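Local coordinates for amidohydrolase 3 domain-containing protein (Bacillus thuringiensis serovar konkukian, PDB 3GGM) that is of unknown function in detail, but its parent protein is probably a hydrolase of non-peptide carbon-nitrogen bonds, this chain being an N-terminal, mainly beta piece, at residues V3-L8 with I28-I33; I7-K12 with E40-A45. One frame throughout, in Å; residues are numbered along the deposited sequence.

Overall arrangement
From the N terminus the chain enters strand 6-9, from which both contacts start. Contact 1 closes a loop when strand 22-29 returns antiparallel to it and turns into strand 32-37 through the hairpin at D30 and G31. Contact 2 starts further along strand 6-9, sharing I7 and L8, and ends further on, in segment 40-45, mostly a helical turn, before strand 50-53. The two loops therefore cross rather than nest. Contact 1 joins neighbouring strands edge to edge, whereas contact 2 lays the connection between strands 32-37 and 50-53 against one face of the same sheet. Their centres lie about 10 Å apart, and P4 CD meets S44 O at 3.7 Å, joining the two.

Contact 1: V3-L8 with I28-I33; sequences VPDMIL and ITDGLI
V3 meets segment 28-33 through its carbonyl, V3 O lying against the methyl T29 CG2. P4 presses closer: T29 OG1 sits 3.2 Å from P4 CA and also touches P4 CB. That hydroxyl is beside its own backbone N (chi1 -54°), which leaves CG2 on the side toward V3, and it is hydrogen-bonded to T34 on the next strand.

D5 bonds twice across the contact, and its backbone also pairs with K50. Its N donates to I28 O at 2.8 Å, bent at hydrogen, while OD2 accepts D30 N at 2.6 Å from above the carboxylate plane. The carboxylate thus ties the start of the D30-G31 hairpin turn to the approach of strand 6-9. A water donates to its other oxygen, D5 OD1.

M6 N donates to the same acceptor, I28 O, at 3.0 Å. With D5 and M6 both facing I28, this is a classic beta bulge, and one carbonyl oxygen is gripped in its plane by two successive amides. The pair is completed by I28 N to M6 O, 2.8 Å and nearly straight at 173°. M6 CB lies near I28 CB on one sheet face, but the thioether turns away. L8 takes over the apolar contact there, its CD1 meeting I28 CD1 at 4.1 Å as the two side chains cross obliquely.

L74 of a second subunit packs on I28 and H69 of that subunit on L8, so this face contributes to the assembly. Within the sheet, strand 6-9 lies between 22-29, its antiparallel partner here, and the parallel strand 50-53, while 32-37 continues the hairpin on the far side of 22-29.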
loop_
_atom_site.group_PDB
_atom_site.type_symbol
_atom_site.label_atom_id
_atom_site.label_comp_id
_atom_site.label_asym_id
_atom_site.label_seq_id
_atom_site.Cartn_x
_atom_site.Cartn_y
_atom_site.Cartn_z
ATOM N N VAL A 3 18.401 -23.748 -3.902
ATOM C CA VAL A 3 17.061 -23.968 -4.433
ATOM C C VAL A 3 16.071 -23.036 -3.737
ATOM O O VAL A 3 15.993 -23.009 -2.508
ATOM C CB VAL A 3 16.605 -25.430 -4.214
ATOM C CG1 VAL A 3 15.253 -25.650 -4.857
ATOM C CG2 VAL A 3 17.624 -26.390 -4.800
ATOM N N PRO A 4 15.304 -22.255 -4.515
ATOM C CA PRO A 4 14.329 -21.334 -3.919
ATOM C C PRO A 4 13.101 -22.056 -3.377
ATOM O O PRO A 4 12.730 -23.120 -3.873
ATOM C CB PRO A 4 13.979 -20.405 -5.079
ATOM C CG PRO A 4 14.065 -21.323 -6.265
ATOM C CD PRO A 4 15.344 -22.101 -5.982
ATOM N N ASP A 5 12.465 -21.477 -2.363
ATOM C CA ASP A 5 11.269 -22.088 -1.799
ATOM C C ASP A 5 10.049 -21.696 -2.617
ATOM O O ASP A 5 9.088 -22.457 -2.723
ATOM C CB ASP A 5 11.056 -21.643 -0.349
ATOM C CG ASP A 5 12.224 -22.001 0.546
ATOM O OD1 ASP A 5 12.824 -23.079 0.336
ATOM O OD2 ASP A 5 12.530 -21.208 1.462
ATOM N N MET A 6 10.106 -20.511 -3.212
ATOM C CA MET A 6 8.992 -20.001 -3.998
ATOM C C MET A 6 9.476 -19.244 -5.229
ATOM O O MET A 6 10.508 -18.581 -5.191
ATOM C CB MET A 6 8.151 -19.071 -3.116
ATOM C CG MET A 6 7.173 -18.182 -3.863
ATOM S SD MET A 6 5.784 -19.079 -4.567
ATOM C CE MET A 6 4.826 -19.397 -3.049
ATOM N N ILE A 7 8.718 -19.354 -6.316
ATOM C CA ILE A 7 9.032 -18.655 -7.555
ATOM C C ILE A 7 7.737 -18.122 -8.153
ATOM O O ILE A 7 6.857 -18.895 -8.521
ATOM C CB ILE A 7 9.690 -19.578 -8.598
ATOM C CG1 ILE A 7 11.081 -20.000 -8.119
ATOM C CG2 ILE A 7 9.770 -18.859 -9.944
ATOM C CD1 ILE A 7 11.835 -20.869 -9.107
ATOM N N LEU A 8 7.608 -16.801 -8.207
ATOM C CA LEU A 8 6.428 -16.190 -8.795
ATOM C C LEU A 8 6.894 -15.737 -10.169
ATOM O O LEU A 8 7.896 -15.029 -10.271
ATOM C CB LEU A 8 5.966 -14.982 -7.980
ATOM C CG LEU A 8 5.485 -15.207 -6.541
ATOM C CD1 LEU A 8 6.680 -15.375 -5.614
ATOM C CD2 LEU A 8 4.668 -14.009 -6.095
ATOM N N ILE A 28 12.247 -16.580 -4.268
ATOM C CA ILE A 28 12.363 -16.336 -2.834
ATOM C C ILE A 28 12.867 -17.582 -2.124
ATOM O O ILE A 28 12.344 -18.681 -2.332
ATOM C CB ILE A 28 10.989 -15.953 -2.228
ATOM C CG1 ILE A 28 10.457 -14.693 -2.914
ATOM C CG2 ILE A 28 11.107 -15.744 -0.706
ATOM C CD1 ILE A 28 9.048 -14.318 -2.489
ATOM N N THR A 29 13.891 -17.405 -1.291
ATOM C CA THR A 29 14.465 -18.507 -0.525
ATOM C C THR A 29 14.433 -18.082 0.936
ATOM O O THR A 29 15.055 -17.092 1.320
ATOM C CB THR A 29 15.900 -18.792 -0.977
ATOM O OG1 THR A 29 15.904 -19.004 -2.396
ATOM C CG2 THR A 29 16.448 -20.039 -0.282
ATOM N N ASP A 30 13.699 -18.849 1.736
ATOM C CA ASP A 30 13.487 -18.559 3.151
ATOM C C ASP A 30 13.408 -17.038 3.062
ATOM O O ASP A 30 14.433 -16.356 3.009
ATOM C CB ASP A 30 14.780 -18.114 3.853
ATOM C CG ASP A 30 15.796 -19.247 3.990
ATOM O OD1 ASP A 30 15.375 -20.414 4.160
ATOM O OD2 ASP A 30 17.017 -18.973 3.940
ATOM N N GLY A 31 12.193 -16.506 3.085
ATOM C CA GLY A 31 12.021 -15.067 3.027
ATOM C C GLY A 31 12.731 -13.889 2.407
ATOM O O GLY A 31 12.332 -12.738 2.589
ATOM N N LEU A 32 13.798 -14.189 1.671
ATOM C CA LEU A 32 14.607 -13.171 1.016
ATOM C C LEU A 32 14.658 -13.423 -0.493
ATOM O O LEU A 32 14.677 -14.574 -0.936
ATOM C CB LEU A 32 16.032 -13.208 1.573
ATOM C CG LEU A 32 16.223 -13.225 3.095
ATOM C CD1 LEU A 32 17.716 -13.347 3.419
ATOM C CD2 LEU A 32 15.647 -11.960 3.710
ATOM N N ILE A 33 14.691 -12.350 -1.278
ATOM C CA ILE A 33 14.754 -12.490 -2.728
ATOM C C ILE A 33 16.119 -13.047 -3.126
ATOM O O ILE A 33 17.149 -12.468 -2.793
ATOM C CB ILE A 33 14.543 -11.141 -3.432
ATOM C CG1 ILE A 33 13.296 -10.454 -2.870
ATOM C CG2 ILE A 33 14.388 -11.358 -4.928
ATOM C CD1 ILE A 33 12.048 -11.305 -2.905
HETATM O O HOH W 1 14.585 -23.167 2.440
#

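Contact 2: I7-K12 with E40-A45; sequences ILYNGK and ELLNSA
I7, Y9 and L42 form the apolar centre of a beta-sheet crossover connection: the link from strand 32-37 to strand 50-53, which runs parallel to it beyond the two intervening strands, makes a short helical turn at 40-44, with A45 following, and packs over the sheet. I7 and Y9, alternate residues of strand 6-9, both direct their side chains to the face that this turn covers.

Aliphatic packing is carried mostly by I7. Its CG2 meets L42 CD2 at 3.8 Å. The other branch is stretched out (chi2 -178°), carrying CD1 past L42 toward the end of the turn, 3.7 Å from A45 CB. There the methyl also touches two polar atoms, L41 O at 3.5 Å and S44 OG. L42 splits its two methyls between the partners, with CD2 also bordering Y9 CD1.

The aromatic contact is a CH-pi interaction. L42 CD1 stands over the middle of the Y9 ring, 3.8 Å from the centroid and only 11° off the ring normal, with the two side chains crossing at about a right angle. Elsewhere Y9 packs on A25 and D53, and L42 on K51, so the pair spans the neighbouring strands.

Hydrogen bonds serve the turn internally, each linking an amide to the carbonyl three residues earlier: N43 N to E40 O, S44 N to L41 O and A45 N to L42 O. With the helical backbone angles of 40-44, these bonds are those of successive 3-10-type turns. L41 O takes a second donor as well: S44 OG, set between its backbone N and carbonyl carbon (chi1 72°), folds back and donates to it at 2.7 Å, in the carbonyl plane.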
loop_
_atom_site.group_PDB
_atom_site.type_symbol
_atom_site.label_atom_id
_atom_site.label_comp_id
_atom_site.label_asym_id
_atom_site.label_seq_id
_atom_site.Cartn_x
_atom_site.Cartn_y
_atom_site.Cartn_z
ATOM N N ILE A 7 8.718 -19.354 -6.316
ATOM C CA ILE A 7 9.032 -18.655 -7.555
ATOM C C ILE A 7 7.737 -18.122 -8.153
ATOM O O ILE A 7 6.857 -18.895 -8.521
ATOM C CB ILE A 7 9.690 -19.578 -8.598
ATOM C CG1 ILE A 7 11.081 -20.000 -8.119
ATOM C CG2 ILE A 7 9.770 -18.859 -9.944
ATOM C CD1 ILE A 7 11.835 -20.869 -9.107
ATOM N N LEU A 8 7.608 -16.801 -8.207
ATOM C CA LEU A 8 6.428 -16.190 -8.795
ATOM C C LEU A 8 6.894 -15.737 -10.169
ATOM O O LEU A 8 7.896 -15.029 -10.271
ATOM C CB LEU A 8 5.966 -14.982 -7.980
ATOM C CG LEU A 8 5.485 -15.207 -6.541
ATOM C CD1 LEU A 8 6.680 -15.375 -5.614
ATOM C CD2 LEU A 8 4.668 -14.009 -6.095
ATOM N N TYR A 9 6.192 -16.157 -11.219
ATOM C CA TYR A 9 6.584 -15.772 -12.577
ATOM C C TYR A 9 5.411 -15.327 -13.446
ATOM O O TYR A 9 4.254 -15.385 -13.032
ATOM C CB TYR A 9 7.308 -16.927 -13.271
ATOM C CG TYR A 9 6.419 -18.130 -13.498
ATOM C CD1 TYR A 9 6.032 -18.949 -12.439
ATOM C CD2 TYR A 9 5.917 -18.410 -14.768
ATOM C CE1 TYR A 9 5.154 -20.029 -12.642
ATOM C CE2 TYR A 9 5.047 -19.477 -14.982
ATOM C CZ TYR A 9 4.668 -20.280 -13.920
ATOM O OH TYR A 9 3.797 -21.321 -14.150
ATOM N N ASN A 10 5.740 -14.889 -14.659
ATOM C CA ASN A 10 4.771 -14.408 -15.638
ATOM C C ASN A 10 3.913 -13.258 -15.110
ATOM O O ASN A 10 2.689 -13.209 -15.322
ATOM C CB ASN A 10 3.892 -15.568 -16.123
ATOM C CG ASN A 10 2.955 -15.159 -17.234
ATOM O OD1 ASN A 10 3.346 -14.440 -18.149
ATOM N ND2 ASN A 10 1.707 -15.631 -17.172
ATOM N N GLY A 11 4.576 -12.317 -14.436
ATOM C CA GLY A 11 3.889 -11.164 -13.884
ATOM C C GLY A 11 4.614 -9.863 -14.172
ATOM O O GLY A 11 5.467 -9.793 -15.062
ATOM N N LYS A 12 4.258 -8.817 -13.435
ATOM C CA LYS A 12 4.888 -7.511 -13.587
ATOM C C LYS A 12 5.381 -7.188 -12.190
ATOM O O LYS A 12 4.580 -7.021 -11.272
ATOM C CB LYS A 12 3.868 -6.469 -14.042
ATOM C CG LYS A 12 3.189 -6.826 -15.359
ATOM C CD LYS A 12 1.965 -5.956 -15.590
ATOM C CE LYS A 12 1.257 -6.333 -16.881
ATOM N NZ LYS A 12 0.025 -5.513 -17.094
ATOM N N GLU A 40 13.232 -17.993 -16.969
ATOM C CA GLU A 40 14.412 -18.866 -16.881
ATOM C C GLU A 40 14.635 -19.246 -15.413
ATOM O O GLU A 40 15.258 -20.258 -15.115
ATOM C CB GLU A 40 15.681 -18.201 -17.455
ATOM C CG GLU A 40 16.209 -16.979 -16.701
ATOM C CD GLU A 40 15.361 -15.734 -16.919
ATOM O OE1 GLU A 40 14.396 -15.792 -17.711
ATOM O OE2 GLU A 40 15.666 -14.694 -16.299
ATOM N N LEU A 41 14.106 -18.437 -14.499
ATOM C CA LEU A 41 14.225 -18.714 -13.074
ATOM C C LEU A 41 13.627 -20.083 -12.732
ATOM O O LEU A 41 14.045 -20.738 -11.770
ATOM C CB LEU A 41 13.512 -17.633 -12.258
ATOM C CG LEU A 41 14.354 -16.549 -11.576
ATOM C CD1 LEU A 41 15.259 -15.850 -12.575
ATOM C CD2 LEU A 41 13.406 -15.549 -10.889
ATOM N N LEU A 42 12.650 -20.520 -13.519
ATOM C CA LEU A 42 12.025 -21.810 -13.257
ATOM C C LEU A 42 13.008 -22.978 -13.421
ATOM O O LEU A 42 12.755 -24.076 -12.932
ATOM C CB LEU A 42 10.810 -21.998 -14.173
ATOM C CG LEU A 42 9.632 -21.073 -13.863
ATOM C CD1 LEU A 42 8.585 -21.119 -14.996
ATOM C CD2 LEU A 42 9.018 -21.504 -12.528
ATOM N N ASN A 43 14.129 -22.742 -14.097
ATOM C CA ASN A 43 15.121 -23.797 -14.285
ATOM C C ASN A 43 15.844 -24.115 -12.982
ATOM O O ASN A 43 16.435 -25.189 -12.837
ATOM C CB ASN A 43 16.151 -23.400 -15.346
ATOM C CG ASN A 43 15.534 -23.203 -16.713
ATOM O OD1 ASN A 43 14.661 -23.967 -17.120
ATOM N ND2 ASN A 43 15.989 -22.181 -17.433
ATOM N N SER A 44 15.789 -23.186 -12.033
ATOM C CA SER A 44 16.452 -23.363 -10.740
ATOM C C SER A 44 15.554 -24.077 -9.740
ATOM O O SER A 44 16.007 -24.504 -8.678
ATOM C CB SER A 44 16.840 -22.005 -10.163
ATOM O OG SER A 44 15.684 -21.315 -9.716
ATOM N N ALA A 45 14.279 -24.205 -10.084
ATOM C CA ALA A 45 13.311 -24.850 -9.211
ATOM C C ALA A 45 13.458 -26.373 -9.146
ATOM O O ALA A 45 14.025 -26.997 -10.042
ATOM C CB ALA A 45 11.899 -24.495 -9.668
#